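Local coordinates for protein SaTIE-TED (PDB 6FX6) that is of unknown function but, as an LPXTG-anchored surface protein with a thioester domain, may attach covalently to host molecules through its reactive thioester, at residues 10-15 / 34-39; 17-22 / 114-119. One frame throughout, in Å; residues are numbered along the deposited sequence.

Contact 1. Residues 10-15 / 34-39; sequences VKWIDK and RWAKFY. With ZN (zinc ion), chain B.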
ATOM      1  N   VAL A  10     -14.086   2.149 -15.889  1.00 34.81           N
ATOM      2  CA  VAL A  10     -13.446   0.869 -16.154  1.00 32.92           C
ATOM      3  C   VAL A  10     -12.593   0.946 -17.414  1.00 34.29           C
ATOM      4  O   VAL A  10     -12.865   1.749 -18.300  1.00 33.29           O
ATOM      5  CB  VAL A  10     -14.504  -0.254 -16.316  1.00 31.40           C
ATOM      6  CG1 VAL A  10     -15.356  -0.050 -17.564  1.00 32.25           C
ATOM      7  CG2 VAL A  10     -13.851  -1.632 -16.337  1.00 29.43           C
ATOM      8  N   LYS A  11     -11.552   0.119 -17.460  1.00 35.32           N
ATOM      9  CA  LYS A  11     -10.874  -0.233 -18.699  1.00 37.87           C
ATOM     10  C   LYS A  11     -10.875  -1.751 -18.779  1.00 36.46           C
ATOM     11  O   LYS A  11     -10.451  -2.428 -17.843  1.00 33.95           O
ATOM     12  CB  LYS A  11      -9.460   0.346 -18.741  1.00 43.48           C
ATOM     13  CG  LYS A  11      -9.469   1.865 -18.890  1.00 51.80           C
ATOM     14  CD  LYS A  11      -8.187   2.435 -19.486  1.00 59.02           C
ATOM     15  CE  LYS A  11      -7.145   2.747 -18.426  1.00 62.72           C
ATOM     16  NZ  LYS A  11      -5.991   3.501 -18.988  1.00 68.11           N
ATOM     17  N   TRP A  12     -11.389  -2.283 -19.883  1.00 35.88           N
ATOM     18  CA  TRP A  12     -11.560  -3.725 -20.034  1.00 33.87           C
ATOM     19  C   TRP A  12     -10.265  -4.374 -20.496  1.00 33.80           C
ATOM     20  O   TRP A  12      -9.595  -3.872 -21.402  1.00 35.89           O
ATOM     21  CB  TRP A  12     -12.693  -4.038 -21.017  1.00 36.34           C
ATOM     22  CG  TRP A  12     -14.034  -3.627 -20.492  1.00 36.02           C
ATOM     23  CD1 TRP A  12     -14.799  -2.581 -20.916  1.00 37.75           C
ATOM     24  CD2 TRP A  12     -14.758  -4.245 -19.423  1.00 35.18           C
ATOM     25  NE1 TRP A  12     -15.958  -2.514 -20.183  1.00 39.47           N
ATOM     26  CE2 TRP A  12     -15.956  -3.526 -19.260  1.00 36.38           C
ATOM     27  CE3 TRP A  12     -14.508  -5.345 -18.589  1.00 34.43           C
ATOM     28  CZ2 TRP A  12     -16.912  -3.870 -18.297  1.00 39.69           C
ATOM     29  CZ3 TRP A  12     -15.457  -5.686 -17.626  1.00 35.25           C
ATOM     30  CH2 TRP A  12     -16.643  -4.948 -17.488  1.00 35.44           C
ATOM     31  N   ILE A  13      -9.923  -5.486 -19.853  1.00 30.89           N
ATOM     32  CA  ILE A  13      -8.803  -6.322 -20.244  1.00 29.96           C
ATOM     33  C   ILE A  13      -9.420  -7.582 -20.844  1.00 31.48           C
ATOM     34  O   ILE A  13      -9.994  -8.401 -20.128  1.00 34.33           O
ATOM     35  CB  ILE A  13      -7.928  -6.666 -19.021  1.00 30.95           C
ATOM     36  CG1 ILE A  13      -7.358  -5.377 -18.401  1.00 29.06           C
ATOM     37  CG2 ILE A  13      -6.809  -7.635 -19.407  1.00 33.37           C
ATOM     38  CD1 ILE A  13      -6.862  -5.531 -16.980  1.00 27.48           C
ATOM     39  N   ASP A  14      -9.325  -7.718 -22.160  1.00 34.11           N
ATOM     40  CA  ASP A  14      -9.921  -8.840 -22.875  1.00 35.31           C
ATOM     41  C   ASP A  14      -8.946  -9.303 -23.949  1.00 38.81           C
ATOM     42  O   ASP A  14      -8.656  -8.564 -24.893  1.00 39.52           O
ATOM     43  CB  ASP A  14     -11.267  -8.422 -23.494  1.00 33.02           C
ATOM     44  CG  ASP A  14     -12.021  -9.586 -24.136  1.00 34.02           C
ATOM     45  OD1 ASP A  14     -11.678 -10.757 -23.879  1.00 34.36           O
ATOM     46  OD2 ASP A  14     -12.972  -9.327 -24.904  1.00 34.20           O
ATOM     47  N   LYS A  15      -8.437 -10.524 -23.791  1.00 40.15           N
ATOM     48  CA  LYS A  15      -7.530 -11.120 -24.765  1.00 45.93           C
ATOM     49  C   LYS A  15      -8.063 -12.457 -25.289  1.00 47.42           C
ATOM     50  O   LYS A  15      -7.299 -13.272 -25.803  1.00 52.50           O
ATOM     51  CB  LYS A  15      -6.133 -11.251 -24.143  1.00 48.14           C
ATOM     52  CG  LYS A  15      -5.506  -9.900 -23.828  1.00 50.73           C
ATOM     53  CD  LYS A  15      -4.158 -10.012 -23.133  1.00 55.98           C
ATOM     54  CE  LYS A  15      -3.694  -8.649 -22.631  1.00 55.31           C
ATOM     55  NZ  LYS A  15      -2.462  -8.733 -21.801  1.00 57.21           N
ATOM     56  N   ARG A  34     -12.778 -12.023 -19.195  1.00 33.75           N
ATOM     57  CA  ARG A  34     -12.295 -10.651 -19.308  1.00 34.82           C
ATOM     58  C   ARG A  34     -12.109 -10.112 -17.896  1.00 35.13           C
ATOM     59  O   ARG A  34     -12.538 -10.745 -16.919  1.00 35.65           O
ATOM     60  CB  ARG A  34     -13.275  -9.769 -20.089  1.00 39.11           C
ATOM     61  CG  ARG A  34     -14.677  -9.753 -19.512  1.00 43.88           C
ATOM     62  CD  ARG A  34     -15.491  -8.538 -19.938  1.00 48.46           C
ATOM     63  NE  ARG A  34     -16.675  -8.385 -19.084  1.00 50.97           N
ATOM     64  CZ  ARG A  34     -17.725  -7.598 -19.333  1.00 53.69           C
ATOM     65  NH1 ARG A  34     -18.727  -7.560 -18.452  1.00 55.33           N
ATOM     66  NH2 ARG A  34     -17.792  -6.853 -20.439  1.00 52.96           N
ATOM     67  N   TRP A  35     -11.491  -8.940 -17.787  1.00 33.03           N
ATOM     68  CA  TRP A  35     -11.186  -8.368 -16.485  1.00 29.99           C
ATOM     69  C   TRP A  35     -11.420  -6.870 -16.457  1.00 29.39           C
ATOM     70  O   TRP A  35     -10.958  -6.139 -17.341  1.00 27.69           O
ATOM     71  CB  TRP A  35      -9.743  -8.697 -16.083  1.00 31.71           C
ATOM     72  CG  TRP A  35      -9.603  -8.882 -14.627  1.00 33.67           C
ATOM     73  CD1 TRP A  35      -9.623  -7.906 -13.683  1.00 36.19           C
ATOM     74  CD2 TRP A  35      -9.451 -10.121 -13.928  1.00 33.80           C
ATOM     75  NE1 TRP A  35      -9.489  -8.452 -12.436  1.00 39.53           N
ATOM     76  CE2 TRP A  35      -9.379  -9.813 -12.553  1.00 36.93           C
ATOM     77  CE3 TRP A  35      -9.352 -11.457 -14.326  1.00 32.21           C
ATOM     78  CZ2 TRP A  35      -9.215 -10.796 -11.571  1.00 36.33           C
ATOM     79  CZ3 TRP A  35      -9.195 -12.434 -13.352  1.00 33.85           C
ATOM     80  CH2 TRP A  35      -9.127 -12.098 -11.990  1.00 35.24           C
ATOM     81  N   ALA A  36     -12.145  -6.427 -15.433  1.00 32.64           N
ATOM     82  CA  ALA A  36     -12.432  -5.011 -15.227  1.00 32.87           C
ATOM     83  C   ALA A  36     -11.289  -4.400 -14.430  1.00 30.22           C
ATOM     84  O   ALA A  36     -11.026  -4.817 -13.300  1.00 28.36           O
ATOM     85  CB  ALA A  36     -13.745  -4.837 -14.482  1.00 31.41           C
ATOM     86  N   LYS A  37     -10.592  -3.444 -15.037  1.00 27.38           N
ATOM     87  CA  LYS A  37      -9.636  -2.617 -14.315  1.00 26.48           C
ATOM     88  C   LYS A  37     -10.383  -1.362 -13.897  1.00 25.25           C
ATOM     89  O   LYS A  37     -10.651  -0.485 -14.723  1.00 24.26           O
ATOM     90  CB  LYS A  37      -8.432  -2.276 -15.190  1.00 28.27           C
ATOM     91  CG  LYS A  37      -7.297  -1.596 -14.445  1.00 29.47           C
ATOM     92  CD  LYS A  37      -6.216  -1.143 -15.410  1.00 33.19           C
ATOM     93  CE  LYS A  37      -5.020  -0.569 -14.671  1.00 36.35           C
ATOM     94  NZ  LYS A  37      -4.025  -0.002 -15.616  1.00 40.16           N
ATOM     95  N   PHE A  38     -10.713  -1.286 -12.611  1.00 24.21           N
ATOM     96  CA  PHE A  38     -11.566  -0.220 -12.087  1.00 26.81           C
ATOM     97  C   PHE A  38     -10.802   1.072 -11.821  1.00 26.50           C
ATOM     98  O   PHE A  38      -9.678   1.050 -11.311  1.00 27.34           O
ATOM     99  CB  PHE A  38     -12.241  -0.662 -10.785  1.00 28.35           C
ATOM    100  CG  PHE A  38     -13.135  -1.867 -10.935  1.00 29.15           C
ATOM    101  CD1 PHE A  38     -14.359  -1.764 -11.592  1.00 30.04           C
ATOM    102  CD2 PHE A  38     -12.765  -3.101 -10.393  1.00 28.26           C
ATOM    103  CE1 PHE A  38     -15.194  -2.872 -11.716  1.00 33.65           C
ATOM    104  CE2 PHE A  38     -13.593  -4.211 -10.518  1.00 30.08           C
ATOM    105  CZ  PHE A  38     -14.808  -4.099 -11.181  1.00 32.63           C
ATOM    106  N   TYR A  39     -11.435   2.191 -12.160  1.00 27.04           N
ATOM    107  CA  TYR A  39     -10.964   3.525 -11.801  1.00 29.04           C
ATOM    108  C   TYR A  39     -12.090   4.269 -11.097  1.00 30.41           C
ATOM    109  O   TYR A  39     -13.243   4.140 -11.487  1.00 30.79           O
ATOM    110  CB  TYR A  39     -10.549   4.314 -13.049  1.00 32.69           C
ATOM    111  CG  TYR A  39      -9.292   3.804 -13.718  1.00 33.80           C
ATOM    112  CD1 TYR A  39      -9.319   2.662 -14.514  1.00 33.01           C
ATOM    113  CD2 TYR A  39      -8.075   4.477 -13.570  1.00 37.99           C
ATOM    114  CE1 TYR A  39      -8.173   2.192 -15.132  1.00 35.29           C
ATOM    115  CE2 TYR A  39      -6.920   4.017 -14.194  1.00 39.75           C
ATOM    116  CZ  TYR A  39      -6.974   2.873 -14.969  1.00 39.40           C
ATOM    117  OH  TYR A  39      -5.839   2.404 -15.582  1.00 41.24           O
TER
HETATM  118 ZN    ZN B 301     -13.507  -7.438 -25.263  1.00 35.48          ZN
HETATM  119  O   HOH W   1     -14.275  -6.549 -23.473  1.00 23.24           O
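The guanidinium of R34 lies flat on the indole of W12, planes 13° apart, its CZ 3.7 Å from the centroid of the W12 six-membered ring: a stacked cation-pi pair on the V10, W12 and A36 face of an antiparallel strand pair. An extended R34 chain from CG to NE carries the group along the benzo half of the ring, whose opposite face receives V10 CG2. A36 CB touches both V10 CG2 and W12 CZ3, at 3.7 Å each. Two hydrogen-bonded pairs, K11 with K37 and I13 with W35, join the backbones; I13 N meets W35 O at 2.8 Å. On the face of I13, W35 and K37, I13 CB rests against W35 CB, and I13 CD1 against K37 CB. K11, bent at chi3 (-89°), brings its CE beside the phenol of Y39, whose OH bonds to K37 NZ, as does that of Y86. Past the strand end, D14 OD2 binds a zinc ion at 2.0 Å, with a water as a further ligand, while D14 OD1 accepts from G16 N. The W35 indole extends onto I98, Q101 and M102 of helix 94-107, and strand 43-47 pairs with strand 30-40 and packs against F38 and Y39.

Contact 2. Residues 17-22 / 114-119; sequences INWIVY and TIYNGL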
ATOM      1  N   ILE A  17      -9.094 -14.864 -23.556  1.00 51.48           N
ATOM      2  CA  ILE A  17      -8.489 -15.864 -22.679  1.00 54.17           C
ATOM      3  C   ILE A  17      -9.398 -16.019 -21.468  1.00 47.14           C
ATOM      4  O   ILE A  17      -9.852 -15.017 -20.912  1.00 41.68           O
ATOM      5  CB  ILE A  17      -7.110 -15.377 -22.163  1.00 58.13           C
ATOM      6  CG1 ILE A  17      -6.102 -15.270 -23.308  1.00 67.00           C
ATOM      7  CG2 ILE A  17      -6.552 -16.298 -21.078  1.00 59.51           C
ATOM      8  CD1 ILE A  17      -4.944 -14.328 -23.025  1.00 68.81           C
ATOM      9  N   ASN A  18      -9.649 -17.261 -21.060  1.00 44.23           N
ATOM     10  CA  ASN A  18     -10.202 -17.536 -19.737  1.00 43.96           C
ATOM     11  C   ASN A  18      -9.094 -17.265 -18.730  1.00 41.77           C
ATOM     12  O   ASN A  18      -8.116 -18.002 -18.678  1.00 44.23           O
ATOM     13  CB  ASN A  18     -10.677 -18.989 -19.614  1.00 47.86           C
ATOM     14  CG  ASN A  18     -11.894 -19.290 -20.471  1.00 49.98           C
ATOM     15  OD1 ASN A  18     -12.626 -18.388 -20.881  1.00 52.02           O
ATOM     16  ND2 ASN A  18     -12.123 -20.571 -20.740  1.00 55.32           N
ATOM     17  N   TRP A  19      -9.233 -16.189 -17.960  1.00 41.24           N
ATOM     18  CA  TRP A  19      -8.203 -15.774 -17.010  1.00 42.41           C
ATOM     19  C   TRP A  19      -8.135 -16.727 -15.821  1.00 46.28           C
ATOM     20  O   TRP A  19      -7.048 -17.192 -15.456  1.00 50.38           O
ATOM     21  CB  TRP A  19      -8.453 -14.345 -16.523  1.00 40.51           C
ATOM     22  CG  TRP A  19      -8.263 -13.301 -17.579  1.00 42.56           C
ATOM     23  CD1 TRP A  19      -9.232 -12.552 -18.184  1.00 48.45           C
ATOM     24  CD2 TRP A  19      -7.023 -12.888 -18.151  1.00 43.65           C
ATOM     25  NE1 TRP A  19      -8.664 -11.694 -19.101  1.00 47.27           N
ATOM     26  CE2 TRP A  19      -7.307 -11.881 -19.098  1.00 45.33           C
ATOM     27  CE3 TRP A  19      -5.695 -13.275 -17.958  1.00 45.02           C
ATOM     28  CZ2 TRP A  19      -6.302 -11.252 -19.854  1.00 45.84           C
ATOM     29  CZ3 TRP A  19      -4.690 -12.646 -18.703  1.00 47.44           C
ATOM     30  CH2 TRP A  19      -5.003 -11.648 -19.641  1.00 45.99           C
ATOM     31  N   ILE A  20      -9.297 -16.998 -15.224  1.00 44.97           N
ATOM     32  CA  ILE A  20      -9.431 -17.958 -14.125  1.00 46.92           C
ATOM     33  C   ILE A  20     -10.786 -18.657 -14.140  1.00 49.55           C
ATOM     34  O   ILE A  20     -11.758 -18.152 -14.714  1.00 48.07           O
ATOM     35  CB  ILE A  20      -9.278 -17.294 -12.737  1.00 45.56           C
ATOM     36  CG1 ILE A  20     -10.218 -16.082 -12.597  1.00 45.28           C
ATOM     37  CG2 ILE A  20      -7.833 -16.888 -12.490  1.00 47.14           C
ATOM     38  CD1 ILE A  20     -10.215 -15.452 -11.220  1.00 44.17           C
ATOM     39  N   VAL A  21     -10.826 -19.827 -13.513  1.00 50.57           N
ATOM     40  CA  VAL A  21     -12.071 -20.453 -13.094  1.00 52.95           C
ATOM     41  C   VAL A  21     -12.002 -20.471 -11.568  1.00 54.03           C
ATOM     42  O   VAL A  21     -11.117 -21.124 -11.001  1.00 55.97           O
ATOM     43  CB  VAL A  21     -12.227 -21.879 -13.654  1.00 55.58           C
ATOM     44  CG1 VAL A  21     -13.502 -22.531 -13.120  1.00 58.06           C
ATOM     45  CG2 VAL A  21     -12.226 -21.849 -15.179  1.00 54.12           C
ATOM     46  N   TYR A  22     -12.915 -19.750 -10.915  1.00 49.56           N
ATOM     47  CA  TYR A  22     -12.861 -19.584  -9.463  1.00 50.30           C
ATOM     48  C   TYR A  22     -14.216 -19.690  -8.784  1.00 51.43           C
ATOM     49  O   TYR A  22     -15.261 -19.581  -9.423  1.00 48.19           O
ATOM     50  CB  TYR A  22     -12.208 -18.245  -9.111  1.00 45.57           C
ATOM     51  CG  TYR A  22     -13.123 -17.042  -9.174  1.00 44.75           C
ATOM     52  CD1 TYR A  22     -13.490 -16.484 -10.396  1.00 43.69           C
ATOM     53  CD2 TYR A  22     -13.603 -16.446  -8.008  1.00 47.61           C
ATOM     54  CE1 TYR A  22     -14.322 -15.374 -10.460  1.00 44.67           C
ATOM     55  CE2 TYR A  22     -14.432 -15.332  -8.056  1.00 47.37           C
ATOM     56  CZ  TYR A  22     -14.790 -14.797  -9.284  1.00 49.39           C
ATOM     57  OH  TYR A  22     -15.612 -13.687  -9.330  1.00 49.96           O
ATOM     58  N   THR A 114      -8.537 -23.024 -11.649  1.00 61.08           N
ATOM     59  CA  THR A 114      -7.688 -22.913 -12.840  1.00 58.84           C
ATOM     60  C   THR A 114      -7.156 -21.495 -12.941  1.00 51.44           C
ATOM     61  O   THR A 114      -7.895 -20.538 -12.689  1.00 50.82           O
ATOM     62  CB  THR A 114      -8.484 -23.233 -14.128  1.00 59.98           C
ATOM     63  OG1 THR A 114      -9.057 -24.538 -14.022  1.00 67.35           O
ATOM     64  CG2 THR A 114      -7.594 -23.180 -15.377  1.00 59.47           C
ATOM     65  N   ILE A 115      -5.880 -21.366 -13.303  1.00 50.35           N
ATOM     66  CA  ILE A 115      -5.258 -20.061 -13.543  1.00 49.14           C
ATOM     67  C   ILE A 115      -4.491 -20.091 -14.865  1.00 48.79           C
ATOM     68  O   ILE A 115      -3.676 -20.979 -15.093  1.00 50.61           O
ATOM     69  CB  ILE A 115      -4.309 -19.643 -12.394  1.00 50.27           C
ATOM     70  CG1 ILE A 115      -5.072 -19.559 -11.063  1.00 50.98           C
ATOM     71  CG2 ILE A 115      -3.644 -18.300 -12.711  1.00 47.56           C
ATOM     72  CD1 ILE A 115      -4.190 -19.359  -9.843  1.00 51.42           C
ATOM     73  N   TYR A 116      -4.768 -19.117 -15.731  1.00 46.59           N
ATOM     74  CA  TYR A 116      -4.050 -18.962 -16.996  1.00 49.55           C
ATOM     75  C   TYR A 116      -2.549 -18.867 -16.724  1.00 51.95           C
ATOM     76  O   TYR A 116      -2.124 -18.030 -15.931  1.00 49.16           O
ATOM     77  CB  TYR A 116      -4.552 -17.709 -17.715  1.00 48.78           C
ATOM     78  CG  TYR A 116      -3.840 -17.367 -19.007  1.00 50.98           C
ATOM     79  CD1 TYR A 116      -3.726 -18.299 -20.040  1.00 54.49           C
ATOM     80  CD2 TYR A 116      -3.308 -16.092 -19.210  1.00 51.54           C
ATOM     81  CE1 TYR A 116      -3.078 -17.977 -21.229  1.00 57.57           C
ATOM     82  CE2 TYR A 116      -2.668 -15.758 -20.394  1.00 52.16           C
ATOM     83  CZ  TYR A 116      -2.550 -16.699 -21.398  1.00 56.06           C
ATOM     84  OH  TYR A 116      -1.910 -16.343 -22.563  1.00 58.76           O
ATOM     85  N   ASN A 117      -1.763 -19.738 -17.360  1.00 56.10           N
ATOM     86  CA  ASN A 117      -0.310 -19.804 -17.125  1.00 59.56           C
ATOM     87  C   ASN A 117       0.411 -18.500 -17.478  1.00 57.76           C
ATOM     88  O   ASN A 117       1.400 -18.144 -16.836  1.00 57.97           O
ATOM     89  CB  ASN A 117       0.316 -20.962 -17.911  1.00 67.27           C
ATOM     90  CG  ASN A 117       1.717 -21.303 -17.433  1.00 73.60           C
ATOM     91  OD1 ASN A 117       1.916 -21.651 -16.268  1.00 75.97           O
ATOM     92  ND2 ASN A 117       2.696 -21.211 -18.330  1.00 76.05           N
ATOM     93  N   GLY A 118      -0.101 -17.788 -18.483  1.00 54.78           N
ATOM     94  CA  GLY A 118       0.453 -16.504 -18.903  1.00 53.58           C
ATOM     95  C   GLY A 118       0.366 -15.356 -17.907  1.00 49.85           C
ATOM     96  O   GLY A 118       0.983 -14.317 -18.129  1.00 49.96           O
ATOM     97  N   LEU A 119      -0.409 -15.518 -16.834  1.00 49.83           N
ATOM     98  CA  LEU A 119      -0.348 -14.593 -15.689  1.00 53.08           C
ATOM     99  C   LEU A 119       0.972 -14.594 -14.938  1.00 52.36           C
ATOM    100  O   LEU A 119       1.338 -13.569 -14.365  1.00 47.88           O
ATOM    101  CB  LEU A 119      -1.447 -14.876 -14.656  1.00 56.15           C
ATOM    102  CG  LEU A 119      -2.587 -13.876 -14.661  1.00 54.81           C
ATOM    103  CD1 LEU A 119      -3.313 -13.973 -15.973  1.00 60.61           C
ATOM    104  CD2 LEU A 119      -3.530 -14.152 -13.510  1.00 59.27           C
TER
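Three backbone hydrogen bonds tie 17-22 to 114-119. V21 and T114 form an antiparallel hydrogen-bonded pair, the bond from V21 N to T114 O being 3.1 Å and its return from T114 N to V21 O longer at 3.3 Å. Y116 N donates to W19 O, carrying the pairing one residue past the end of strand 111-115. Between these bonds I20 faces I115 as a non-hydrogen-bonded pair, with I20 CA 3.3 Å from T114 O in a CA-H...O contact.

The CH-pi contact belongs to I17 and Y116. I17 CG2 stands over the centre of the Y116 ring, 3.5 Å from its centroid and only 11° off the normal, while CD1 of the same side chain reaches the phenol end. The Y116 CG position anti to its own N (chi1 176°) swings the ring under I17, and G118 N sits over the ring's opposite face.

Apolar contacts complete the joint. W19 CZ3 approaches Y116 CD2 at 3.7 Å, the two rings steeply inclined, at 82°. The I20 and I115 side chains lie side by side, pointing the same way, and meet through CG2 and CG1; both also touch M102 of helix 94-107. V21 CB meets T114 CB on the other face.

The arrangement is a short antiparallel ladder that runs into a 3-10 turn, 117-119, and adds strand 111-115 to the edge of strand 20-24 within the large antiparallel sheet of the thioester domain.

From the N terminus, strand 5-13 gives the first segment of contact 1, and 17-22, leading into strand 20-24, the first of contact 2. The chain then returns through strand 30-40, where contact 1 closes a loop with 18 residues between its segments. Contact 2 closes much later, after the helices 72-87 and 94-107, with 91 residues between its segments. Because 17-22 lies inside the first loop and 114-119 outside it, the two closures cross. Strand 30-40 pairs with both 5-13 and 20-24, so both contacts belong to one sheet. Their side chains touch directly: W35 packs on W19 and I20, and I13 CG2 lies 3.7 Å from W19 CZ2.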